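Local structure of putative glycosyltransferase (GalT1) (Streptococcus parasanguinis, 4PHR) at residues S30-G35 against E70-C75; L15-S20 against Y114-I119; L149-A154 against R199-M204. The protein is a putative glycosyltransferase whose GT-D-fold domain, the piece described here, binds UDP and probably transfers a sugar from a nucleotide donor. All blocks are in the same frame, centred on the assembly; numbering follows the deposited sequence.

Interaction 1. Residues S30-G35 against E70-C75; sequences SVVRFG and EKLLVC. With UDP (uridine-5'-diphosphate), chain B.
Val32 N donates to Leu73 O (3.0 Å), one of five backbone hydrogen bonds that join Ser30, Val32 and Phe34 of parallel strand 30-33 and its end to strand 72-75 and to Lys71 just before it. Ser30 N donates to Lys71 O (2.8 Å). Phe34 N still reaches Cys75 O at 2.9 Å, so the pairing runs one residue past the strand, to the residue before Gly35, the N-cap of the next helix. At the other end a water joins Ser30 OG to Lys71 O, while the hydroxyl is also bonded to Thr217.

Apolar contacts within the strands follow their alternation. On one face Val32 CG1 lies beside Val74 CG2 at 3.9 Å, the two valines pointing the same way; branched at CB, they suit an extended backbone. On the other face the compact thiol of Cys75 fits against Val31, SG to CG1 3.7 Å. Beyond the strand, Phe34 presents CE1 obliquely to Val74 CG1 and turns its ring edge to Cys75 O.

Arg33 makes the contact with the ligand. Its chain bends at chi3 (-53°), carrying the guanidinium to the diphosphate of UDP, where NH1 gives O3B a bond of 2.8 Å and NH2 reaches O3B and, weakly, O2A. Asp225 forms a salt bridge with NH2 and Thr117 O accepts from NH1, which should fix the group's orientation.

Helix 17-27 covers Val31 and Leu73, helices 54-64 and 206-218 pack against the Val32 face, and strand 115-116 continues the parallel sheet beyond 72-76.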
# COMPACT_ATOMS: atom_id res chain seq x y z
N SER A 30 0.78 -12.24 4.84
CA SER A 30 1.00 -11.30 3.75
C SER A 30 -0.16 -10.30 3.75
O SER A 30 -1.20 -10.54 4.37
CB SER A 30 1.05 -12.03 2.41
OG SER A 30 2.23 -12.80 2.30
N VAL A 31 0.01 -9.18 3.05
CA VAL A 31 -1.01 -8.15 3.03
C VAL A 31 -1.11 -7.58 1.63
O VAL A 31 -0.11 -7.17 1.06
CB VAL A 31 -0.68 -6.98 3.99
CG1 VAL A 31 -1.81 -5.95 3.96
CG2 VAL A 31 -0.45 -7.49 5.40
N VAL A 32 -2.33 -7.57 1.09
CA VAL A 32 -2.60 -6.89 -0.17
C VAL A 32 -3.66 -5.83 0.09
O VAL A 32 -4.67 -6.09 0.76
CB VAL A 32 -3.04 -7.89 -1.27
CG1 VAL A 32 -4.31 -8.64 -0.88
CG2 VAL A 32 -3.23 -7.19 -2.59
N ARG A 33 -3.44 -4.62 -0.43
CA ARG A 33 -4.36 -3.50 -0.17
C ARG A 33 -5.03 -3.03 -1.46
O ARG A 33 -4.37 -2.81 -2.47
CB ARG A 33 -3.63 -2.33 0.50
CG ARG A 33 -2.88 -2.67 1.81
CD ARG A 33 -2.04 -1.46 2.33
NE ARG A 33 -1.19 -1.03 1.24
CZ ARG A 33 -1.44 -0.06 0.37
NH1 ARG A 33 -2.48 0.77 0.53
NH2 ARG A 33 -0.63 0.10 -0.66
N PHE A 34 -6.35 -2.90 -1.45
CA PHE A 34 -7.05 -2.34 -2.59
C PHE A 34 -7.42 -0.90 -2.28
O PHE A 34 -8.10 -0.63 -1.30
CB PHE A 34 -8.30 -3.17 -2.94
CG PHE A 34 -7.97 -4.47 -3.60
CD1 PHE A 34 -7.53 -5.55 -2.84
CD2 PHE A 34 -8.05 -4.61 -4.97
CE1 PHE A 34 -7.19 -6.74 -3.46
CE2 PHE A 34 -7.73 -5.79 -5.59
CZ PHE A 34 -7.29 -6.86 -4.84
N GLY A 35 -6.94 0.02 -3.12
CA GLY A 35 -7.27 1.42 -2.98
C GLY A 35 -8.12 1.88 -4.14
O GLY A 35 -8.55 1.08 -4.98
N GLU A 70 -4.88 -16.87 7.64
CA GLU A 70 -3.65 -16.64 8.37
C GLU A 70 -2.47 -16.39 7.42
O GLU A 70 -1.42 -15.90 7.84
CB GLU A 70 -3.36 -17.78 9.35
CG GLU A 70 -2.69 -17.30 10.63
CD GLU A 70 -2.78 -18.29 11.78
OE1 GLU A 70 -3.61 -19.22 11.73
OE2 GLU A 70 -2.01 -18.12 12.76
N LYS A 71 -2.66 -16.69 6.13
CA LYS A 71 -1.61 -16.46 5.13
C LYS A 71 -1.65 -15.08 4.49
O LYS A 71 -0.62 -14.55 4.08
CB LYS A 71 -1.68 -17.50 4.02
CG LYS A 71 -1.43 -18.93 4.46
CD LYS A 71 -0.95 -19.77 3.29
CE LYS A 71 -1.03 -21.26 3.58
NZ LYS A 71 -2.44 -21.75 3.58
N LEU A 72 -2.85 -14.50 4.38
CA LEU A 72 -3.03 -13.27 3.63
C LEU A 72 -4.21 -12.47 4.15
O LEU A 72 -5.30 -13.00 4.34
CB LEU A 72 -3.27 -13.59 2.15
CG LEU A 72 -3.58 -12.40 1.24
CD1 LEU A 72 -2.34 -11.55 1.07
CD2 LEU A 72 -4.09 -12.89 -0.11
N LEU A 73 -3.97 -11.19 4.39
CA LEU A 73 -5.03 -10.25 4.73
C LEU A 73 -5.31 -9.39 3.50
O LEU A 73 -4.41 -8.74 2.97
CB LEU A 73 -4.58 -9.36 5.89
CG LEU A 73 -5.59 -8.35 6.45
CD1 LEU A 73 -6.83 -9.06 6.98
CD2 LEU A 73 -4.95 -7.50 7.54
N VAL A 74 -6.56 -9.42 3.04
CA VAL A 74 -7.00 -8.60 1.92
C VAL A 74 -7.66 -7.35 2.49
O VAL A 74 -8.55 -7.46 3.34
CB VAL A 74 -8.00 -9.37 1.02
CG1 VAL A 74 -8.50 -8.48 -0.11
CG2 VAL A 74 -7.34 -10.64 0.46
N CYS A 75 -7.24 -6.18 2.02
CA CYS A 75 -7.63 -4.91 2.65
C CYS A 75 -8.45 -4.03 1.72
O CYS A 75 -8.24 -4.03 0.51
CB CYS A 75 -6.40 -4.13 3.10
SG CYS A 75 -5.33 -5.02 4.23
N1 UDP B . 4.85 2.88 -7.74
C2 UDP B . 5.93 2.52 -8.51
N3 UDP B . 5.74 2.03 -9.78
C4 UDP B . 4.47 1.89 -10.28
C5 UDP B . 3.36 2.24 -9.51
C6 UDP B . 3.60 2.87 -8.29
O2 UDP B . 7.07 2.67 -8.08
O4 UDP B . 4.34 1.42 -11.42
C1' UDP B . 5.08 3.32 -6.36
C2' UDP B . 4.96 4.78 -6.01
O2' UDP B . 6.14 5.47 -6.35
C3' UDP B . 4.76 4.70 -4.51
C4' UDP B . 3.95 3.42 -4.35
O4' UDP B . 4.07 2.70 -5.58
O3' UDP B . 6.01 4.53 -3.87
C5' UDP B . 2.49 3.71 -4.03
O5' UDP B . 1.79 2.47 -3.97
PA UDP B . 0.21 2.40 -3.68
O1A UDP B . -0.52 3.01 -4.81
O2A UDP B . -0.09 0.97 -3.40
O3A UDP B . 0.07 3.34 -2.38
PB UDP B . -1.17 3.67 -1.37
O1B UDP B . -1.62 5.05 -1.73
O2B UDP B . -0.54 3.62 -0.03
O3B UDP B . -2.25 2.66 -1.58
O HOH W 1 2.01 -15.56 3.65

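Interaction 2. Residues L15-S20 against Y114-I119; sequences LPILES and YGSTFI
Ile17, which loses most surface to this contact, lays the end of its side chain against the backbone of the 3-10 turn: CD1 comes within 3.4 Å of Phe118 O, and CG1 lies near the same carbonyl. CG1 stands anti to the carbonyl carbon of Ile17 (chi1 -65°), and the extended chain beyond it brings the terminal methyl to this turn. A long aliphatic branch can reach from the helix to the turn; Tyr135 of helix 132-140 also touches it.

Leu15 contributes mainly through its backbone. Its N-H bonds to Tyr114 O (2.8 Å, 169° at the hydrogen), while CB and CG rest beside that oxygen. Its own carbonyl oxygen receives the hydroxyl of Ser20 at 2.8 Å, from above the carbonyl plane.

Ile119, third in surface lost, sets its CG2 methyl on Ser20 CB at 3.8 Å. The polar partner of Ser20 is Ser116, whose N donates to Ser20 OG at 2.9 Å. Ser116 OG accepts from Phe118 N in an ST turn and is linked by water to Ile17 N, at the start of helix 17-27.

Ser20 OG is thus both donor and acceptor, and a small hydroxyl fits where Gly115 CA comes close. The two serines satisfy main-chain groups where a helix begins and a strand turns, so the junction combines directional polar bonds with apolar cover.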
# COMPACT_ATOMS: atom_id res chain seq x y z
N LEU A 15 -11.19 -4.03 9.48
CA LEU A 15 -10.40 -3.89 10.70
C LEU A 15 -9.55 -2.62 10.62
O LEU A 15 -8.71 -2.51 9.73
CB LEU A 15 -9.45 -5.07 10.86
CG LEU A 15 -10.04 -6.45 11.12
CD1 LEU A 15 -8.95 -7.49 10.92
CD2 LEU A 15 -10.63 -6.53 12.52
N PRO A 16 -9.76 -1.67 11.53
CA PRO A 16 -8.96 -0.44 11.41
C PRO A 16 -7.47 -0.70 11.63
O PRO A 16 -7.10 -1.78 12.10
CB PRO A 16 -9.52 0.46 12.51
CG PRO A 16 -10.19 -0.47 13.47
CD PRO A 16 -10.69 -1.63 12.67
N ILE A 17 -6.65 0.28 11.29
CA ILE A 17 -5.19 0.15 11.31
C ILE A 17 -4.60 -0.73 12.42
O ILE A 17 -3.89 -1.69 12.14
CB ILE A 17 -4.50 1.54 11.35
CG1 ILE A 17 -4.78 2.31 10.06
CG2 ILE A 17 -3.00 1.38 11.52
CD1 ILE A 17 -4.40 3.78 10.15
N LEU A 18 -4.87 -0.40 13.68
CA LEU A 18 -4.18 -1.11 14.76
C LEU A 18 -4.63 -2.55 14.87
O LEU A 18 -3.86 -3.43 15.25
CB LEU A 18 -4.37 -0.40 16.10
CG LEU A 18 -3.41 0.77 16.34
CD1 LEU A 18 -3.71 1.43 17.67
CD2 LEU A 18 -1.95 0.33 16.25
N GLU A 19 -5.90 -2.78 14.55
CA GLU A 19 -6.45 -4.13 14.57
C GLU A 19 -5.90 -4.95 13.41
O GLU A 19 -5.61 -6.13 13.55
CB GLU A 19 -7.98 -4.07 14.53
CG GLU A 19 -8.60 -3.19 15.61
CD GLU A 19 -8.18 -3.58 17.02
OE1 GLU A 19 -8.07 -2.68 17.88
OE2 GLU A 19 -7.98 -4.79 17.28
N SER A 20 -5.77 -4.31 12.24
CA SER A 20 -5.15 -4.96 11.09
C SER A 20 -3.73 -5.39 11.40
O SER A 20 -3.31 -6.49 11.06
CB SER A 20 -5.14 -4.04 9.86
OG SER A 20 -6.42 -4.00 9.28
N TYR A 114 -12.38 -7.48 6.21
CA TYR A 114 -11.22 -7.06 5.43
C TYR A 114 -10.26 -6.34 6.35
O TYR A 114 -10.68 -5.81 7.38
CB TYR A 114 -11.65 -6.11 4.30
CG TYR A 114 -12.50 -6.79 3.26
CD1 TYR A 114 -13.89 -6.83 3.38
CD2 TYR A 114 -11.92 -7.42 2.16
CE1 TYR A 114 -14.67 -7.47 2.43
CE2 TYR A 114 -12.69 -8.05 1.21
CZ TYR A 114 -14.07 -8.08 1.35
OH TYR A 114 -14.85 -8.71 0.41
N GLY A 115 -8.98 -6.31 5.99
CA GLY A 115 -8.04 -5.44 6.67
C GLY A 115 -8.18 -4.03 6.14
O GLY A 115 -8.96 -3.79 5.21
N SER A 116 -7.42 -3.09 6.70
CA SER A 116 -7.47 -1.70 6.27
C SER A 116 -6.39 -1.33 5.26
O SER A 116 -5.20 -1.46 5.52
CB SER A 116 -7.32 -0.77 7.47
OG SER A 116 -7.33 0.59 7.04
N THR A 117 -6.82 -0.81 4.11
CA THR A 117 -5.91 -0.28 3.11
C THR A 117 -5.10 0.89 3.68
O THR A 117 -4.01 1.21 3.19
CB THR A 117 -6.72 0.12 1.87
OG1 THR A 117 -7.15 -1.09 1.26
CG2 THR A 117 -5.94 0.97 0.86
N PHE A 118 -5.62 1.51 4.74
CA PHE A 118 -4.95 2.64 5.36
C PHE A 118 -3.82 2.26 6.33
O PHE A 118 -3.29 3.12 7.02
CB PHE A 118 -5.95 3.60 6.02
CG PHE A 118 -6.99 4.14 5.08
CD1 PHE A 118 -6.77 4.18 3.70
CD2 PHE A 118 -8.19 4.63 5.57
CE1 PHE A 118 -7.74 4.68 2.84
CE2 PHE A 118 -9.16 5.14 4.72
CZ PHE A 118 -8.93 5.17 3.35
N ILE A 119 -3.43 0.99 6.38
CA ILE A 119 -2.20 0.68 7.13
C ILE A 119 -1.00 1.43 6.54
O ILE A 119 -0.01 1.67 7.23
CB ILE A 119 -1.89 -0.83 7.26
CG1 ILE A 119 -1.69 -1.50 5.91
CG2 ILE A 119 -2.95 -1.55 8.08
CD1 ILE A 119 -1.00 -2.84 6.00
O HOH W 2 -7.93 2.12 9.20

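Interaction 3. Residues L149-A154 against R199-M204; sequences LIVEGA and RLILVM. With UDP (uridine-5'-diphosphate), chain B.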
# COMPACT_ATOMS: atom_id res chain seq x y z
N LEU A 149 13.62 -7.36 2.10
CA LEU A 149 13.73 -7.12 0.67
C LEU A 149 12.63 -6.12 0.33
O LEU A 149 11.45 -6.42 0.49
CB LEU A 149 13.54 -8.42 -0.12
CG LEU A 149 13.55 -8.28 -1.65
CD1 LEU A 149 14.87 -7.69 -2.13
CD2 LEU A 149 13.29 -9.62 -2.31
N ILE A 150 13.02 -4.93 -0.09
CA ILE A 150 12.06 -3.90 -0.46
C ILE A 150 11.98 -3.82 -1.97
O ILE A 150 13.00 -3.63 -2.64
CB ILE A 150 12.45 -2.52 0.12
CG1 ILE A 150 12.45 -2.56 1.66
CG2 ILE A 150 11.54 -1.42 -0.44
CD1 ILE A 150 12.89 -1.26 2.29
N VAL A 151 10.78 -4.01 -2.50
CA VAL A 151 10.54 -3.93 -3.93
C VAL A 151 9.75 -2.66 -4.15
O VAL A 151 8.62 -2.54 -3.67
CB VAL A 151 9.75 -5.17 -4.44
CG1 VAL A 151 9.57 -5.12 -5.96
CG2 VAL A 151 10.45 -6.46 -4.02
N GLU A 152 10.35 -1.68 -4.83
CA GLU A 152 9.76 -0.35 -4.94
C GLU A 152 10.24 0.28 -6.24
O GLU A 152 11.11 -0.27 -6.93
CB GLU A 152 10.18 0.52 -3.75
CG GLU A 152 11.68 0.74 -3.69
CD GLU A 152 12.13 1.67 -2.57
OE1 GLU A 152 11.27 2.10 -1.76
OE2 GLU A 152 13.35 1.97 -2.51
N GLY A 153 9.67 1.43 -6.57
CA GLY A 153 10.04 2.13 -7.78
C GLY A 153 11.25 3.02 -7.59
O GLY A 153 11.68 3.29 -6.46
N ALA A 154 11.79 3.51 -8.70
CA ALA A 154 13.00 4.31 -8.67
C ALA A 154 12.89 5.63 -7.91
O ALA A 154 13.90 6.16 -7.44
CB ALA A 154 13.51 4.55 -10.09
N ARG A 199 14.14 -13.41 3.97
CA ARG A 199 13.79 -12.00 4.10
C ARG A 199 12.28 -11.79 4.16
O ARG A 199 11.50 -12.54 3.56
CB ARG A 199 14.37 -11.18 2.94
CG ARG A 199 15.88 -11.09 3.01
CD ARG A 199 16.51 -10.22 1.92
NE ARG A 199 17.96 -10.29 2.11
CZ ARG A 199 18.66 -9.46 2.86
NH1 ARG A 199 18.09 -8.40 3.44
NH2 ARG A 199 19.97 -9.66 3.01
N LEU A 200 11.87 -10.77 4.90
CA LEU A 200 10.50 -10.28 4.83
C LEU A 200 10.44 -9.34 3.63
O LEU A 200 11.31 -8.48 3.46
CB LEU A 200 10.17 -9.52 6.12
CG LEU A 200 8.85 -8.75 6.18
CD1 LEU A 200 7.67 -9.72 6.09
CD2 LEU A 200 8.77 -7.95 7.48
N ILE A 201 9.42 -9.49 2.80
CA ILE A 201 9.32 -8.70 1.58
C ILE A 201 8.33 -7.56 1.79
O ILE A 201 7.21 -7.80 2.23
CB ILE A 201 8.87 -9.57 0.37
CG1 ILE A 201 9.77 -10.81 0.23
CG2 ILE A 201 8.85 -8.74 -0.91
CD1 ILE A 201 9.23 -11.84 -0.76
N LEU A 202 8.76 -6.33 1.51
CA LEU A 202 7.89 -5.16 1.59
C LEU A 202 7.78 -4.61 0.18
O LEU A 202 8.78 -4.49 -0.52
CB LEU A 202 8.49 -4.08 2.49
CG LEU A 202 8.86 -4.50 3.92
CD1 LEU A 202 9.39 -3.30 4.71
CD2 LEU A 202 7.67 -5.15 4.62
N VAL A 203 6.56 -4.29 -0.25
CA VAL A 203 6.36 -3.88 -1.63
C VAL A 203 5.65 -2.53 -1.68
O VAL A 203 4.61 -2.34 -1.06
CB VAL A 203 5.53 -4.92 -2.42
CG1 VAL A 203 5.53 -4.58 -3.90
CG2 VAL A 203 6.07 -6.33 -2.18
N MET A 204 6.23 -1.60 -2.45
CA MET A 204 5.68 -0.26 -2.63
C MET A 204 5.65 -0.02 -4.14
O MET A 204 6.61 0.50 -4.71
CB MET A 204 6.52 0.80 -1.91
CG MET A 204 6.60 0.62 -0.39
SD MET A 204 7.72 -0.71 0.12
CE MET A 204 8.26 -0.14 1.72
N1 UDP B . 4.85 2.88 -7.74
C2 UDP B . 5.93 2.52 -8.51
N3 UDP B . 5.74 2.03 -9.78
C4 UDP B . 4.47 1.89 -10.28
C5 UDP B . 3.36 2.24 -9.51
C6 UDP B . 3.60 2.87 -8.29
O2 UDP B . 7.07 2.67 -8.08
O4 UDP B . 4.34 1.42 -11.42
C1' UDP B . 5.08 3.32 -6.36
C2' UDP B . 4.96 4.78 -6.01
O2' UDP B . 6.14 5.47 -6.35
C3' UDP B . 4.76 4.70 -4.51
C4' UDP B . 3.95 3.42 -4.35
O4' UDP B . 4.07 2.70 -5.58
O3' UDP B . 6.01 4.53 -3.87
C5' UDP B . 2.49 3.71 -4.03
O5' UDP B . 1.79 2.47 -3.97
PA UDP B . 0.21 2.40 -3.68
O1A UDP B . -0.52 3.01 -4.81
O2A UDP B . -0.09 0.97 -3.40
O3A UDP B . 0.07 3.34 -2.38
PB UDP B . -1.17 3.67 -1.37
O1B UDP B . -1.62 5.05 -1.73
O2B UDP B . -0.54 3.62 -0.03
O3B UDP B . -2.25 2.66 -1.58
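A parallel sheet of this GT-D-fold domain has strands 147-153 and 200-204 as neighbours, and their C-terminal ends open onto the UDP pocket, the usual place for a ligand in a parallel alpha/beta sheet. Four nearly straight hydrogen bonds alternate between them: Leu149 N to Leu200 O, Leu202 N to Leu149 O, Val151 N to Leu202 O (2.9 Å) and Met204 N to Val151 O (2.8 Å).

Beta-branched residues contribute to both faces. Val151 CG2 and Ile201 CG2 lie side by side 4.2 Å apart, covered by helix 206-218, with helix 185-195 also on Val151. On the reverse face Ile150 CG2 meets the sulfur of Met204 at 3.9 Å; the bend at chi2 (76°) folds this flexible chain back over the isoleucine, and Phe165 also touches Ile150. Glu152, though buried, has its carboxylate engaged by Arg173 in a salt bridge and by Ser158. At the N-terminal end of the pairing the aliphatic part of Arg199 lies along Leu149, CD to CB 4.0 Å, while its NH1 bonds to Ser170.

Gly153, having no side chain, lets the uracil come close to the main chain: its CA lies 3.0 Å from UDP O2.

How the interactions relate
Interactions 1 and 2 are continuous, their centres about 10 Å apart. Strand 72-76 is the middle of a three-stranded sheet, bonded through Val74 O to Gly115 N (2.9 Å), and Phe34 O probably accepts from Thr117 OG1 (2.8 Å). Helix 17-27 leads into strand 30-33, and residues 30-75 all lie between the two segments of interaction 2, so interaction 1 is nested within its loop. Interaction 3 belongs to a separate parallel sheet, about 15 Å from interaction 1 between centres, without touching it. UDP spans that gap: Arg33 holds the diphosphate while Gly153 and Met204 border the uracil and ribose. Residues 114-119 lead into Ser120 and Arg121, which also bind UDP.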